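PDB 3OS7: galactose mutarotase-like protein from Clostridium acetobutylicum, which probably binds carbohydrates and may interconvert the anomers of aldose sugars, as aldose 1-epimerases do. Local coordinates for residues Ala269-Tyr283 / Ser329-Met341. Sequence-based numbering, arbitrary orientation.
Sequences ASKNTRVVYEMSSEY and SWSGVCKLYIENM
Tyr337 lies flat across Val276, its partner in a hydrogen-bonded pair of the antiparallel strands 273-279 and 329-340. Val276 CB sits 3.8 Å from the centroid of the Tyr337 ring, a CH-pi contact over the face. Tyr337 CG stands between its own backbone N and carbonyl carbon (chi1 48°), which swings the ring over the neighbouring strand and carries the hydroxyl on to Glu278. There Tyr337 OH donates to Glu278 OE1 at 2.8 Å, reaching it from above the carboxylate plane. A tyrosine suits this place because it gives the valine an apolar face and the glutamate a hydrogen-bond donor.

On the same face, Glu339 takes the same kind of first torsion (chi1 63°) and then runs out extended, which brings OE2 to Arg274 NH1 at 2.8 Å. This salt bridge is bent, with guanidinium and carboxylate planes almost perpendicular; Glu267 binds Arg274 NE from the next strand. Met341 CG lies over one guanidinium face, and a water links Arg274 NH2 to the terminal carboxylate at Met341 OXT. Asn272 ND2 holds the other terminal oxygen, Met341 O, at 2.8 Å.

On the other face, Val275, Tyr277, Leu336 and Ile338 are buried. Leu336 CD2 meets Tyr277 CD1 at 3.4 Å, while the Tyr277 hydroxyl bonds to Ser186. Cys334, small and polarisable, puts SG 3.5 Å from Tyr283 CE2, obliquely to the ring. Trp330 turns its edge to the Tyr283 face, planes at 84°. Beyond the strand end, Ser280 continues the pairing: its N donates to Val333 O, and its OG accepts from Val333 N while donating to Glu282 OE1.

Within this beta-sandwich of the galactose mutarotase family, two glutamates and the water-linked C-terminal carboxylate thus fix the Arg274 guanidinium, probably favour its positive charge, and tie the chain end to the strand pair.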
# COMPACT_ATOMS: atom_id res chain seq x y z
N ALA A 269 21.72 -4.24 -8.61
CA ALA A 269 22.58 -4.76 -9.66
C ALA A 269 23.71 -5.61 -9.07
O ALA A 269 24.06 -6.64 -9.62
CB ALA A 269 23.16 -3.56 -10.56
N SER A 270 24.22 -5.21 -7.91
CA SER A 270 25.30 -5.94 -7.24
C SER A 270 24.92 -7.39 -6.97
O SER A 270 25.79 -8.27 -6.92
CB SER A 270 25.72 -5.23 -5.94
OG SER A 270 24.90 -5.59 -4.82
N LYS A 271 23.62 -7.66 -6.80
CA LYS A 271 23.13 -9.03 -6.59
C LYS A 271 22.30 -9.56 -7.76
O LYS A 271 21.69 -10.62 -7.67
CB LYS A 271 22.31 -9.06 -5.30
CG LYS A 271 23.12 -8.71 -4.07
CD LYS A 271 24.17 -9.80 -3.81
CE LYS A 271 24.92 -9.60 -2.51
NZ LYS A 271 25.80 -10.79 -2.26
N ASN A 272 22.29 -8.84 -8.88
CA ASN A 272 21.53 -9.21 -10.07
C ASN A 272 20.06 -9.57 -9.81
O ASN A 272 19.50 -10.45 -10.47
CB ASN A 272 22.19 -10.37 -10.85
CG ASN A 272 21.77 -10.36 -12.33
OD1 ASN A 272 22.01 -9.37 -13.01
ND2 ASN A 272 21.12 -11.42 -12.80
N THR A 273 19.46 -8.85 -8.88
CA THR A 273 18.08 -9.09 -8.47
C THR A 273 17.25 -7.81 -8.46
O THR A 273 17.70 -6.77 -8.01
CB THR A 273 18.07 -9.69 -7.04
OG1 THR A 273 18.98 -10.80 -6.99
CG2 THR A 273 16.66 -10.17 -6.62
N ARG A 274 15.99 -7.94 -8.91
CA ARG A 274 15.03 -6.84 -8.94
C ARG A 274 13.78 -7.27 -8.16
O ARG A 274 13.29 -8.38 -8.36
CB ARG A 274 14.62 -6.56 -10.40
CG ARG A 274 13.61 -5.50 -10.53
CD ARG A 274 13.14 -5.32 -11.94
NE ARG A 274 14.22 -4.87 -12.80
CZ ARG A 274 14.80 -5.58 -13.76
NH1 ARG A 274 14.41 -6.82 -14.00
NH2 ARG A 274 15.81 -5.04 -14.45
N VAL A 275 13.30 -6.40 -7.27
CA VAL A 275 11.99 -6.57 -6.63
C VAL A 275 10.99 -5.75 -7.42
O VAL A 275 11.23 -4.59 -7.72
CB VAL A 275 12.00 -6.12 -5.15
CG1 VAL A 275 10.57 -6.03 -4.61
CG2 VAL A 275 12.85 -7.12 -4.30
N VAL A 276 9.89 -6.38 -7.82
CA VAL A 276 8.90 -5.72 -8.67
C VAL A 276 7.57 -5.57 -7.93
O VAL A 276 7.06 -6.53 -7.33
CB VAL A 276 8.65 -6.52 -9.97
CG1 VAL A 276 7.63 -5.79 -10.85
CG2 VAL A 276 9.95 -6.77 -10.75
N TYR A 277 7.01 -4.37 -8.00
CA TYR A 277 5.72 -4.02 -7.41
C TYR A 277 4.83 -3.51 -8.53
O TYR A 277 4.86 -2.33 -8.89
CB TYR A 277 5.93 -2.95 -6.34
CG TYR A 277 4.76 -2.57 -5.45
CD1 TYR A 277 3.64 -3.37 -5.31
CD2 TYR A 277 4.80 -1.38 -4.70
CE1 TYR A 277 2.62 -3.02 -4.42
CE2 TYR A 277 3.77 -1.03 -3.86
CZ TYR A 277 2.69 -1.83 -3.72
OH TYR A 277 1.67 -1.48 -2.84
N GLU A 278 4.07 -4.42 -9.12
CA GLU A 278 3.20 -4.12 -10.26
C GLU A 278 1.81 -3.73 -9.75
O GLU A 278 1.24 -4.36 -8.88
CB GLU A 278 3.13 -5.34 -11.18
CG GLU A 278 2.39 -5.13 -12.47
CD GLU A 278 2.60 -6.26 -13.50
OE1 GLU A 278 3.28 -7.28 -13.23
OE2 GLU A 278 2.07 -6.09 -14.63
N MSE A 279 1.27 -2.67 -10.32
CA MSE A 279 0.01 -2.10 -9.88
C MSE A 279 -0.96 -2.03 -11.04
O MSE A 279 -0.59 -1.63 -12.14
CB MSE A 279 0.24 -0.68 -9.37
CG MSE A 279 1.29 -0.55 -8.34
SE MSE A 279 1.98 1.26 -8.18
CE MSE A 279 3.45 0.73 -7.10
N SER A 280 -2.21 -2.37 -10.77
CA SER A 280 -3.27 -2.27 -11.80
C SER A 280 -3.61 -0.80 -12.08
O SER A 280 -3.27 0.11 -11.29
CB SER A 280 -4.52 -3.05 -11.39
OG SER A 280 -5.21 -2.41 -10.32
N SER A 281 -4.31 -0.58 -13.19
CA SER A 281 -4.69 0.76 -13.66
C SER A 281 -5.58 1.52 -12.70
O SER A 281 -5.75 2.74 -12.83
CB SER A 281 -5.43 0.65 -15.00
OG SER A 281 -4.61 0.11 -16.00
N GLU A 282 -6.19 0.81 -11.75
CA GLU A 282 -6.98 1.48 -10.72
C GLU A 282 -6.13 2.40 -9.85
O GLU A 282 -6.66 3.35 -9.24
CB GLU A 282 -7.71 0.46 -9.82
CG GLU A 282 -8.95 -0.18 -10.48
CD GLU A 282 -8.62 -1.30 -11.44
OE1 GLU A 282 -7.48 -1.82 -11.43
OE2 GLU A 282 -9.50 -1.67 -12.23
N TYR A 283 -4.83 2.13 -9.81
CA TYR A 283 -3.90 2.97 -9.03
C TYR A 283 -3.34 4.05 -9.94
O TYR A 283 -2.66 3.77 -10.92
CB TYR A 283 -2.82 2.12 -8.39
CG TYR A 283 -3.37 1.16 -7.39
CD1 TYR A 283 -3.84 1.61 -6.16
CD2 TYR A 283 -3.49 -0.19 -7.68
CE1 TYR A 283 -4.39 0.71 -5.22
CE2 TYR A 283 -4.07 -1.09 -6.76
CZ TYR A 283 -4.49 -0.63 -5.53
OH TYR A 283 -5.03 -1.52 -4.60
N SER A 329 -19.08 -2.15 -5.94
CA SER A 329 -17.75 -2.41 -5.43
C SER A 329 -16.65 -1.80 -6.28
O SER A 329 -16.85 -1.45 -7.44
CB SER A 329 -17.52 -3.93 -5.29
OG SER A 329 -17.36 -4.56 -6.55
N TRP A 330 -15.48 -1.67 -5.65
CA TRP A 330 -14.22 -1.28 -6.31
C TRP A 330 -13.23 -2.41 -6.01
O TRP A 330 -13.25 -2.99 -4.92
CB TRP A 330 -13.69 0.04 -5.71
CG TRP A 330 -12.25 0.39 -6.17
CD1 TRP A 330 -11.90 1.18 -7.22
CD2 TRP A 330 -11.03 -0.07 -5.58
NE1 TRP A 330 -10.54 1.24 -7.31
CE2 TRP A 330 -9.98 0.48 -6.32
CE3 TRP A 330 -10.73 -0.86 -4.47
CZ2 TRP A 330 -8.65 0.23 -6.02
CZ3 TRP A 330 -9.41 -1.10 -4.17
CH2 TRP A 330 -8.39 -0.58 -4.95
N SER A 331 -12.39 -2.74 -6.99
CA SER A 331 -11.31 -3.70 -6.78
C SER A 331 -10.03 -3.25 -7.51
O SER A 331 -10.10 -2.73 -8.63
CB SER A 331 -11.72 -5.09 -7.27
OG SER A 331 -10.66 -6.03 -7.14
N GLY A 332 -8.89 -3.47 -6.89
CA GLY A 332 -7.61 -3.22 -7.53
C GLY A 332 -6.68 -4.37 -7.24
O GLY A 332 -6.83 -5.05 -6.22
N VAL A 333 -5.71 -4.58 -8.13
CA VAL A 333 -4.75 -5.66 -7.98
C VAL A 333 -3.32 -5.16 -8.03
O VAL A 333 -2.96 -4.37 -8.92
CB VAL A 333 -4.92 -6.68 -9.11
CG1 VAL A 333 -3.94 -7.81 -8.99
CG2 VAL A 333 -6.36 -7.18 -9.17
N CYS A 334 -2.48 -5.65 -7.11
CA CYS A 334 -1.03 -5.45 -7.16
C CYS A 334 -0.34 -6.78 -7.07
O CYS A 334 -0.94 -7.77 -6.59
CB CYS A 334 -0.55 -4.56 -6.04
SG CYS A 334 -1.16 -2.87 -6.11
N LYS A 335 0.88 -6.85 -7.60
CA LYS A 335 1.68 -8.05 -7.55
C LYS A 335 3.06 -7.71 -7.05
O LYS A 335 3.61 -6.67 -7.39
CB LYS A 335 1.77 -8.70 -8.93
CG LYS A 335 0.45 -9.21 -9.44
CD LYS A 335 0.57 -9.75 -10.86
CE LYS A 335 -0.80 -10.16 -11.40
NZ LYS A 335 -0.71 -10.72 -12.78
N LEU A 336 3.63 -8.58 -6.22
CA LEU A 336 4.99 -8.41 -5.74
C LEU A 336 5.74 -9.70 -6.07
O LEU A 336 5.29 -10.79 -5.74
CB LEU A 336 4.98 -8.20 -4.23
CG LEU A 336 4.61 -6.83 -3.72
CD1 LEU A 336 4.44 -6.90 -2.17
CD2 LEU A 336 5.70 -5.83 -4.08
N TYR A 337 6.90 -9.56 -6.71
CA TYR A 337 7.71 -10.72 -7.09
C TYR A 337 9.16 -10.32 -7.25
O TYR A 337 9.50 -9.13 -7.29
CB TYR A 337 7.21 -11.36 -8.40
CG TYR A 337 6.91 -10.44 -9.57
CD1 TYR A 337 5.69 -9.80 -9.67
CD2 TYR A 337 7.83 -10.28 -10.62
CE1 TYR A 337 5.40 -8.97 -10.75
CE2 TYR A 337 7.54 -9.47 -11.70
CZ TYR A 337 6.32 -8.81 -11.76
OH TYR A 337 5.98 -7.99 -12.82
N ILE A 338 10.01 -11.33 -7.36
CA ILE A 338 11.45 -11.15 -7.51
C ILE A 338 11.85 -11.70 -8.87
O ILE A 338 11.33 -12.74 -9.31
CB ILE A 338 12.21 -11.95 -6.41
CG1 ILE A 338 11.71 -11.57 -5.02
CG2 ILE A 338 13.74 -11.76 -6.52
CD1 ILE A 338 11.99 -12.64 -3.92
N GLU A 339 12.78 -11.03 -9.54
CA GLU A 339 13.27 -11.57 -10.81
C GLU A 339 14.75 -11.28 -10.98
O GLU A 339 15.31 -10.39 -10.31
CB GLU A 339 12.42 -11.07 -11.99
CG GLU A 339 12.46 -9.61 -12.19
CD GLU A 339 11.56 -9.08 -13.31
OE1 GLU A 339 10.53 -9.69 -13.68
OE2 GLU A 339 11.88 -7.97 -13.80
N ASN A 340 15.38 -12.06 -11.85
CA ASN A 340 16.79 -11.86 -12.20
C ASN A 340 16.90 -10.67 -13.10
O ASN A 340 16.00 -10.42 -13.87
CB ASN A 340 17.35 -13.08 -12.93
CG ASN A 340 17.39 -14.30 -12.07
OD1 ASN A 340 17.43 -14.21 -10.85
ND2 ASN A 340 17.37 -15.48 -12.70
N MSE A 341 17.99 -9.94 -13.00
CA MSE A 341 18.24 -8.83 -13.92
C MSE A 341 19.11 -9.32 -15.07
O MSE A 341 19.74 -10.38 -15.00
OXT MSE A 341 19.23 -8.64 -16.10
CB MSE A 341 18.94 -7.68 -13.19
CG MSE A 341 18.10 -7.08 -12.09
SE MSE A 341 18.96 -5.70 -11.08
CE MSE A 341 19.66 -4.56 -12.53
O HOH W 1 16.72 -6.96 -16.69
O HOH W 2 -9.43 3.43 -9.14
O HOH W 3 -4.36 -4.18 -4.52